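PDB 4YZE: HTH-type transcriptional repressor NemR from Escherichia coli, which represses transcription of the nemRA-gloA operon by binding the NemR box, and responds to electrophiles and reactive chlorine species. Local coordinates for residues F51-K54 with E55-G58; A127-K130 with G131-V135; L139-A142 with L143-R147; V164-A167 with L168-G171. The protein carries 5 engineered substitutions. One frame throughout, in Å; residues are numbered along the deposited sequence.

Interaction 1 (F51-K54 with E55-G58); sequences FRSK and EAFG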
loop_
_atom_site.group_PDB
_atom_site.type_symbol
_atom_site.label_atom_id
_atom_site.label_comp_id
_atom_site.label_asym_id
_atom_site.label_seq_id
_atom_site.Cartn_x
_atom_site.Cartn_y
_atom_site.Cartn_z
ATOM N N PHE A 51 -13.395 3.292 27.862
ATOM C CA PHE A 51 -12.114 3.601 27.259
ATOM C C PHE A 51 -11.553 4.869 27.865
ATOM O O PHE A 51 -12.256 5.873 27.975
ATOM C CB PHE A 51 -12.275 3.747 25.742
ATOM C CG PHE A 51 -12.894 2.545 25.088
ATOM C CD1 PHE A 51 -12.132 1.414 24.826
ATOM C CD2 PHE A 51 -14.231 2.542 24.737
ATOM C CE1 PHE A 51 -12.695 0.303 24.228
ATOM C CE2 PHE A 51 -14.804 1.433 24.136
ATOM C CZ PHE A 51 -14.035 0.318 23.881
ATOM N N ARG A 52 -10.286 4.801 28.263
ATOM C CA ARG A 52 -9.573 5.933 28.848
ATOM C C ARG A 52 -9.563 7.131 27.908
ATOM O O ARG A 52 -9.681 8.280 28.348
ATOM C CB ARG A 52 -8.138 5.524 29.206
ATOM C CG ARG A 52 -7.064 6.529 28.796
ATOM C CD ARG A 52 -5.671 6.072 29.210
ATOM N NE ARG A 52 -5.376 4.732 28.715
ATOM C CZ ARG A 52 -4.620 4.462 27.653
ATOM N NH1 ARG A 52 -4.061 5.444 26.957
ATOM N NH2 ARG A 52 -4.418 3.203 27.294
ATOM N N SER A 53 -9.447 6.856 26.613
ATOM C CA SER A 53 -9.311 7.919 25.625
ATOM C C SER A 53 -9.574 7.429 24.210
ATOM O O SER A 53 -9.824 6.240 23.981
ATOM C CB SER A 53 -7.902 8.495 25.671
ATOM O OG SER A 53 -6.959 7.511 25.278
ATOM N N LYS A 54 -9.500 8.356 23.258
ATOM C CA LYS A 54 -9.679 8.013 21.861
ATOM C C LYS A 54 -8.587 7.047 21.439
ATOM O O LYS A 54 -8.837 6.096 20.684
ATOM C CB LYS A 54 -9.647 9.260 20.978
ATOM C CG LYS A 54 -9.809 8.926 19.495
ATOM C CD LYS A 54 -9.491 10.106 18.592
ATOM C CE LYS A 54 -9.796 9.744 17.156
ATOM N NZ LYS A 54 -9.239 10.699 16.154
ATOM N N GLU A 55 -7.379 7.284 21.940
ATOM C CA GLU A 55 -6.238 6.446 21.596
ATOM C C GLU A 55 -6.463 5.023 22.080
ATOM O O GLU A 55 -6.221 4.067 21.346
ATOM C CB GLU A 55 -4.940 7.000 22.191
ATOM C CG GLU A 55 -3.689 6.139 21.819
ATOM C CD GLU A 55 -3.324 5.104 22.884
ATOM O OE1 GLU A 55 -3.998 5.047 23.932
ATOM O OE2 GLU A 55 -2.351 4.349 22.684
ATOM N N ALA A 56 -6.927 4.895 23.322
ATOM C CA ALA A 56 -7.168 3.581 23.917
ATOM C C ALA A 56 -8.210 2.817 23.093
ATOM O O ALA A 56 -8.062 1.621 22.793
ATOM C CB ALA A 56 -7.620 3.736 25.368
ATOM N N PHE A 57 -9.256 3.542 22.720
ATOM C CA PHE A 57 -10.320 3.021 21.896
ATOM C C PHE A 57 -9.820 2.465 20.553
ATOM O O PHE A 57 -10.248 1.384 20.109
ATOM C CB PHE A 57 -11.336 4.133 21.655
ATOM C CG PHE A 57 -12.374 3.772 20.666
ATOM C CD1 PHE A 57 -13.479 3.030 21.051
ATOM C CD2 PHE A 57 -12.251 4.166 19.348
ATOM C CE1 PHE A 57 -14.456 2.691 20.138
ATOM C CE2 PHE A 57 -13.217 3.830 18.423
ATOM C CZ PHE A 57 -14.324 3.090 18.818
ATOM N N GLY A 58 -8.934 3.216 19.899
ATOM C CA GLY A 58 -8.347 2.780 18.645
ATOM C C GLY A 58 -7.605 1.453 18.758
ATOM O O GLY A 58 -7.715 0.613 17.872
#
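Phe57 turns its ring edge onto a face of Phe51 in a T-shaped stack, planes at 90° and ring centroids 5.2 Å apart. The point of contact is Phe57 CD1, which stands over the rim of the Phe51 ring rather than its middle, 3.7 Å from Phe51 CE2. Polar bonds start the helix. Ser53 is its N-cap: OG, held between the backbone N and the carbonyl carbon (chi1 65°), accepts from Ala56 N at 3.3 Å. Ser53 O takes Phe57 N at 3.0 Å, and Lys54 O takes Gly58 N, the first i to i+4 bonds of the new helix. At the surface Arg52 bends at chi3 and brings NH1 to Glu55 OE1 at 3.1 Å, a salt bridge whose hydrogen bond is weak (132°), while Ala56 CB lies over the centre of one guanidinium face. Glu55 OE2 is hydrogen-bonded to Ser121 OG. The extended Lys54 donates NZ to the carbonyls of Met31 and Phe28. The turn thus joins helix 44-50, at the end of the predicted helix-turn-helix, to the long helix 54-79, with Phe51 and Phe57 both packed against Leu16 of helix 10-26.

Interaction 2 (A127-K130 with G131-V135); sequences AMDK and GARGV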
loop_
_atom_site.group_PDB
_atom_site.type_symbol
_atom_site.label_atom_id
_atom_site.label_comp_id
_atom_site.label_asym_id
_atom_site.label_seq_id
_atom_site.Cartn_x
_atom_site.Cartn_y
_atom_site.Cartn_z
ATOM N N ALA A 127 -0.332 -2.358 17.146
ATOM C CA ALA A 127 -1.504 -3.190 16.887
ATOM C C ALA A 127 -1.583 -3.584 15.407
ATOM O O ALA A 127 -1.975 -4.706 15.084
ATOM C CB ALA A 127 -2.775 -2.479 17.306
ATOM N N MET A 128 -1.238 -2.654 14.519
ATOM C CA MET A 128 -1.268 -2.933 13.083
ATOM C C MET A 128 -0.135 -3.867 12.692
ATOM O O MET A 128 -0.307 -4.736 11.855
ATOM C CB MET A 128 -1.136 -1.654 12.281
ATOM C CG MET A 128 -2.299 -0.691 12.483
ATOM S SD MET A 128 -2.063 0.811 11.525
ATOM C CE MET A 128 -2.314 0.201 9.853
ATOM N N ASP A 129 1.031 -3.657 13.288
ATOM C CA ASP A 129 2.196 -4.451 12.949
ATOM C C ASP A 129 1.835 -5.887 13.325
ATOM O O ASP A 129 1.959 -6.796 12.522
ATOM C CB ASP A 129 3.416 -3.943 13.718
ATOM C CG ASP A 129 4.717 -4.540 13.219
ATOM O OD1 ASP A 129 4.732 -5.118 12.110
ATOM O OD2 ASP A 129 5.732 -4.416 13.933
ATOM N N LYS A 130 1.319 -6.053 14.537
ATOM C CA LYS A 130 0.828 -7.333 15.025
ATOM C C LYS A 130 -0.246 -7.926 14.113
ATOM O O LYS A 130 -0.239 -9.128 13.842
ATOM C CB LYS A 130 0.286 -7.160 16.447
ATOM C CG LYS A 130 -0.785 -8.160 16.830
ATOM C CD LYS A 130 -0.208 -9.356 17.566
ATOM C CE LYS A 130 -0.709 -9.405 19.005
ATOM N NZ LYS A 130 -0.685 -8.062 19.653
ATOM N N GLY A 131 -1.168 -7.091 13.642
ATOM C CA GLY A 131 -2.197 -7.551 12.714
ATOM C C GLY A 131 -1.582 -8.185 11.474
ATOM O O GLY A 131 -1.913 -9.317 11.104
ATOM N N ALA A 132 -0.672 -7.446 10.847
ATOM C CA ALA A 132 0.047 -7.905 9.680
ATOM C C ALA A 132 0.854 -9.197 9.954
ATOM O O ALA A 132 0.818 -10.134 9.140
ATOM C CB ALA A 132 0.955 -6.815 9.182
ATOM N N ARG A 133 1.579 -9.239 11.077
ATOM C CA ARG A 133 2.375 -10.425 11.418
ATOM C C ARG A 133 1.513 -11.684 11.494
ATOM O O ARG A 133 1.919 -12.748 11.008
ATOM C CB ARG A 133 3.161 -10.226 12.723
ATOM C CG ARG A 133 4.533 -9.576 12.531
ATOM C CD ARG A 133 5.480 -9.822 13.747
ATOM N NE ARG A 133 4.747 -9.712 14.994
ATOM C CZ ARG A 133 4.439 -8.552 15.567
ATOM N NH1 ARG A 133 4.841 -7.410 15.014
ATOM N NH2 ARG A 133 3.738 -8.531 16.689
ATOM N N GLY A 134 0.318 -11.550 12.075
ATOM C CA GLY A 134 -0.648 -12.635 12.136
ATOM C C GLY A 134 -1.048 -13.157 10.757
ATOM O O GLY A 134 -1.136 -14.372 10.550
ATOM N N VAL A 135 -1.298 -12.261 9.805
ATOM C CA VAL A 135 -1.722 -12.718 8.477
ATOM C C VAL A 135 -0.575 -13.467 7.805
ATOM O O VAL A 135 -0.757 -14.533 7.226
ATOM C CB VAL A 135 -2.159 -11.554 7.564
ATOM C CG1 VAL A 135 -2.400 -12.039 6.112
ATOM C CG2 VAL A 135 -3.419 -10.845 8.117
HETATM O O HOH W 1 6.491 -6.976 12.908
#
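Arg133 reaches back one turn along helix 122-148 to Asp129, and the two form a salt bridge with NH1 of the arginine 3.3 Å from OD2 of the aspartate. The carboxylate plane stands nearly upright to the guanidinium, 85° apart, so the two groups do not pair side by side; a single nitrogen, NH1, does the touching, with Asp129 OD2 at the edge of the guanidinium and in its plane. A water at the same edge accepts from Arg133 NH1 at 2.7 Å and donates weakly to Asp129 OD1, giving the pair a second, indirect link. Arg125 NH1 is a further, weak ion partner of Asp129 OD2.

The arginine chain bends at chi3 (-40°) and lays one guanidinium face over Lys130 CA and Asp129 O, with Arg133 NH2 3.6 Å from Lys130 CA and 3.7 Å from Lys130 CB.

Backbone bonds run without a break: Ala132 N to Met128 O at 2.9 Å, Arg133 N to Asp129 O at 2.9 Å, and the flanking pairs Gly131 N to Ala127 O and Gly134 N to Lys130 O.

The buried side meets other helices. Met128 packs on Leu62 and Tyr66 of helix 54-79 and on Ile178 of the second subunit, and Ala132 on Gln175 of that subunit. What results is an i to i+4 salt bridge on the more exposed side of helix 122-148, beside the subunit interface, where Asp129 also packs on Ser179 of the second subunit, within the all-helical C-terminal domain of a dimeric TetR-family repressor.

Interaction 3 (L139-A142 with L143-R147); sequences LSQA and LENGR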
loop_
_atom_site.group_PDB
_atom_site.type_symbol
_atom_site.label_atom_id
_atom_site.label_comp_id
_atom_site.label_asym_id
_atom_site.label_seq_id
_atom_site.Cartn_x
_atom_site.Cartn_y
_atom_site.Cartn_z
ATOM N N LEU A 139 -0.322 -17.399 6.308
ATOM C CA LEU A 139 0.044 -17.683 4.922
ATOM C C LEU A 139 1.292 -18.567 4.868
ATOM O O LEU A 139 1.387 -19.479 4.040
ATOM C CB LEU A 139 0.291 -16.380 4.157
ATOM C CG LEU A 139 -0.928 -15.488 3.910
ATOM C CD1 LEU A 139 -0.507 -14.108 3.404
ATOM C CD2 LEU A 139 -1.888 -16.137 2.934
ATOM N N SER A 140 2.234 -18.288 5.759
ATOM C CA SER A 140 3.479 -19.040 5.863
ATOM C C SER A 140 3.220 -20.490 6.238
ATOM O O SER A 140 3.815 -21.399 5.651
ATOM C CB SER A 140 4.386 -18.417 6.916
ATOM O OG SER A 140 5.664 -19.000 6.862
ATOM N N GLN A 141 2.336 -20.706 7.211
ATOM C CA GLN A 141 2.022 -22.063 7.640
ATOM C C GLN A 141 1.346 -22.835 6.495
ATOM O O GLN A 141 1.642 -24.022 6.273
ATOM C CB GLN A 141 1.153 -22.043 8.899
ATOM C CG GLN A 141 0.964 -23.409 9.544
ATOM C CD GLN A 141 2.288 -24.082 9.930
ATOM O OE1 GLN A 141 2.973 -23.639 10.859
ATOM N NE2 GLN A 141 2.653 -25.160 9.215
ATOM N N ALA A 142 0.467 -22.149 5.756
ATOM C CA ALA A 142 -0.221 -22.760 4.610
ATOM C C ALA A 142 0.777 -23.194 3.550
ATOM O O ALA A 142 0.648 -24.281 2.972
ATOM C CB ALA A 142 -1.245 -21.790 3.997
ATOM N N LEU A 143 1.762 -22.339 3.278
ATOM C CA LEU A 143 2.775 -22.660 2.282
ATOM C C LEU A 143 3.574 -23.901 2.702
ATOM O O LEU A 143 3.828 -24.782 1.879
ATOM C CB LEU A 143 3.702 -21.472 2.026
ATOM C CG LEU A 143 3.038 -20.262 1.342
ATOM C CD1 LEU A 143 3.858 -19.014 1.584
ATOM C CD2 LEU A 143 2.845 -20.491 -0.161
ATOM N N GLU A 144 3.957 -23.960 3.976
ATOM C CA GLU A 144 4.762 -25.064 4.496
ATOM C C GLU A 144 3.957 -26.365 4.441
ATOM O O GLU A 144 4.447 -27.380 3.944
ATOM C CB GLU A 144 5.229 -24.754 5.922
ATOM C CG GLU A 144 5.983 -25.881 6.614
ATOM C CD GLU A 144 7.314 -26.200 5.960
ATOM O OE1 GLU A 144 7.864 -27.291 6.235
ATOM O OE2 GLU A 144 7.819 -25.365 5.180
ATOM N N ASN A 145 2.708 -26.304 4.908
ATOM C CA ASN A 145 1.790 -27.431 4.804
ATOM C C ASN A 145 1.677 -27.940 3.372
ATOM O O ASN A 145 1.668 -29.149 3.138
ATOM C CB ASN A 145 0.398 -27.046 5.309
ATOM C CG ASN A 145 0.358 -26.841 6.810
ATOM O OD1 ASN A 145 1.207 -27.348 7.536
ATOM N ND2 ASN A 145 -0.642 -26.104 7.282
ATOM N N GLY A 146 1.564 -27.005 2.430
ATOM C CA GLY A 146 1.420 -27.316 1.022
ATOM C C GLY A 146 2.640 -28.044 0.490
ATOM O O GLY A 146 2.510 -28.952 -0.343
ATOM N N ARG A 147 3.825 -27.658 0.967
ATOM C CA ARG A 147 5.035 -28.385 0.589
ATOM C C ARG A 147 5.025 -29.771 1.209
ATOM O O ARG A 147 5.407 -30.748 0.559
ATOM C CB ARG A 147 6.292 -27.635 1.026
ATOM C CG ARG A 147 6.771 -26.586 0.044
ATOM C CD ARG A 147 8.083 -25.994 0.505
ATOM N NE ARG A 147 8.691 -25.165 -0.532
ATOM C CZ ARG A 147 9.503 -24.144 -0.292
ATOM N NH1 ARG A 147 9.793 -23.810 0.963
ATOM N NH2 ARG A 147 10.020 -23.455 -1.302
#
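Regular alpha-helical bonds join 139-142 to 143-147, from Leu143 N to Leu139 O at 3.0 Å through Asn145 N to Gln141 O at 2.9 Å and on to Gly146 N to Ala142 O. On the exposed side Gln141 and Asn145 meet by their amides, Gln141 NE2 donating to Asn145 OD1 at 3.1 Å. The bond is bent (143° at the hydrogen), and the donor stands above the carbonyl plane of Asn145, 52° out of it, so no lone pair is addressed. Gln141 gets there by curling at chi2 (58°), which turns its amide along the helix toward the next turn. The Asn145 amide lies low over the backbone, its CG 3.1 Å from Gln141 O. This is the C-terminal part of helix 122-148, in the C-terminal, all-helical domain of the TetR-family fold, where one side of the helix is polar and the other faces the core. On the inner side Leu143 leans back over the preceding turn, CG 3.3 Å from Leu139 O, and packs on Ile88, Phe154 and Ile196. Ala142 also meets Ile88, and Leu139 meets Tyr91, both on helix 84-97. Ser140 and Glu144 touch Pro158, at the start of helix 158-179.

Interaction 4 (V164-A167 with L168-G171); sequences VLYA and LWLG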
loop_
_atom_site.group_PDB
_atom_site.type_symbol
_atom_site.label_atom_id
_atom_site.label_comp_id
_atom_site.label_asym_id
_atom_site.label_seq_id
_atom_site.Cartn_x
_atom_site.Cartn_y
_atom_site.Cartn_z
ATOM N N VAL A 164 6.113 -11.661 0.911
ATOM C CA VAL A 164 5.935 -11.168 -0.448
ATOM C C VAL A 164 4.472 -11.211 -0.830
ATOM O O VAL A 164 3.978 -10.275 -1.434
ATOM C CB VAL A 164 6.751 -12.015 -1.455
ATOM C CG1 VAL A 164 6.291 -11.777 -2.913
ATOM C CG2 VAL A 164 8.231 -11.722 -1.291
ATOM N N LEU A 165 3.790 -12.306 -0.501
ATOM C CA LEU A 165 2.368 -12.446 -0.830
ATOM C C LEU A 165 1.553 -11.352 -0.142
ATOM O O LEU A 165 0.611 -10.783 -0.720
ATOM C CB LEU A 165 1.839 -13.814 -0.400
ATOM C CG LEU A 165 2.271 -15.077 -1.158
ATOM C CD1 LEU A 165 1.650 -16.302 -0.514
ATOM C CD2 LEU A 165 1.875 -15.019 -2.635
ATOM N N TYR A 166 1.913 -11.059 1.100
ATOM C CA TYR A 166 1.206 -10.020 1.850
ATOM C C TYR A 166 1.537 -8.658 1.262
ATOM O O TYR A 166 0.645 -7.846 1.035
ATOM C CB TYR A 166 1.553 -10.093 3.341
ATOM C CG TYR A 166 0.815 -9.049 4.149
ATOM C CD1 TYR A 166 -0.537 -9.193 4.429
ATOM C CD2 TYR A 166 1.457 -7.908 4.598
ATOM C CE1 TYR A 166 -1.231 -8.241 5.154
ATOM C CE2 TYR A 166 0.767 -6.935 5.337
ATOM C CZ TYR A 166 -0.574 -7.112 5.608
ATOM O OH TYR A 166 -1.272 -6.162 6.326
ATOM N N ALA A 167 2.817 -8.408 0.993
ATOM C CA ALA A 167 3.200 -7.120 0.409
ATOM C C ALA A 167 2.478 -6.950 -0.923
ATOM O O ALA A 167 1.982 -5.871 -1.247
ATOM C CB ALA A 167 4.675 -7.048 0.212
ATOM N N LEU A 168 2.391 -8.035 -1.688
ATOM C CA LEU A 168 1.737 -7.971 -3.003
ATOM C C LEU A 168 0.254 -7.620 -2.883
ATOM O O LEU A 168 -0.274 -6.776 -3.632
ATOM C CB LEU A 168 1.891 -9.317 -3.720
ATOM C CG LEU A 168 1.878 -9.478 -5.242
ATOM C CD1 LEU A 168 1.257 -10.816 -5.643
ATOM C CD2 LEU A 168 1.221 -8.359 -5.979
ATOM N N TRP A 169 -0.420 -8.304 -1.968
ATOM C CA TRP A 169 -1.834 -8.071 -1.680
ATOM C C TRP A 169 -2.092 -6.618 -1.261
ATOM O O TRP A 169 -3.061 -5.995 -1.694
ATOM C CB TRP A 169 -2.243 -9.024 -0.548
ATOM C CG TRP A 169 -3.635 -8.852 -0.018
ATOM C CD1 TRP A 169 -4.766 -9.482 -0.457
ATOM C CD2 TRP A 169 -4.043 -8.021 1.086
ATOM N NE1 TRP A 169 -5.850 -9.084 0.295
ATOM C CE2 TRP A 169 -5.434 -8.187 1.244
ATOM C CE3 TRP A 169 -3.365 -7.157 1.953
ATOM C CZ2 TRP A 169 -6.167 -7.510 2.236
ATOM C CZ3 TRP A 169 -4.095 -6.484 2.934
ATOM C CH2 TRP A 169 -5.482 -6.667 3.064
ATOM N N LEU A 170 -1.204 -6.093 -0.421
ATOM C CA LEU A 170 -1.296 -4.730 0.100
ATOM C C LEU A 170 -1.125 -3.733 -1.040
ATOM O O LEU A 170 -1.945 -2.816 -1.223
ATOM C CB LEU A 170 -0.209 -4.534 1.200
ATOM C CG LEU A 170 -0.593 -4.058 2.603
ATOM C CD1 LEU A 170 0.656 -3.833 3.449
ATOM C CD2 LEU A 170 -1.418 -2.780 2.568
ATOM N N GLY A 171 -0.088 -3.930 -1.850
ATOM C CA GLY A 171 0.203 -2.970 -2.911
ATOM C C GLY A 171 -0.855 -3.015 -4.004
ATOM O O GLY A 171 -1.215 -1.994 -4.618
#
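The rings of Tyr166 and Trp169 lie nearly parallel, planes at 21°, but slid so far apart that they barely overlap, with 5.7 Å between the tyrosine centroid and that of the indole six-membered ring. Tyr166 CE1 approaches obliquely, 4.0 Å from both CE3 and CZ3 of Trp169. At the other carbon ortho to the hydroxyl, Tyr166 CE2 meets Leu170 CD1 at 3.6 Å, also obliquely; both neighbours, i+3 and i+4, approach from the same side of the phenol plane. CG anti to the backbone N (chi1 -179°) carries the Tyr166 ring toward the following turn, where they lie. Helical bonds run beneath, Leu170 N to Tyr166 O and Gly171 N to Ala167 O, each at 2.9 Å. The indole is fixed further by Trp169 NE1 bonding to Thr95 OG1 and by a stack on Tyr91; its side chain comes within about 4 Å of that of Cys108, central to the response to reactive chlorine species. Ala167 and Leu170 pack on Leu168 and Leu174 of the second subunit, consistent with the helical-bundle dimer interface usual in TetR-family repressors. Helix 158-179 packs here against helices 84-97, 122-148 and 183-195, with Leu170 touching Val111 of helix 109-114.

In the fold
Interaction 4 is the wholly buried contact, made of aromatic and aliphatic groups, whereas interactions 1 to 3 each mix a buried side with polar partners at the surface. Interactions 2 and 3 share helix 122-148, yet one adds a salt bridge with a bridging water to the helix and the other a neutral amide pair. Both touch interaction 4: Ala132 and Val135 pack on Tyr166, and Leu143 on Leu165. Interactions 2 and 4 also reach the second subunit. Interaction 1, in the DNA-binding part, touches none of the others, though its nearest atoms are about 6 Å from those of interaction 2, and it alone builds a helix start.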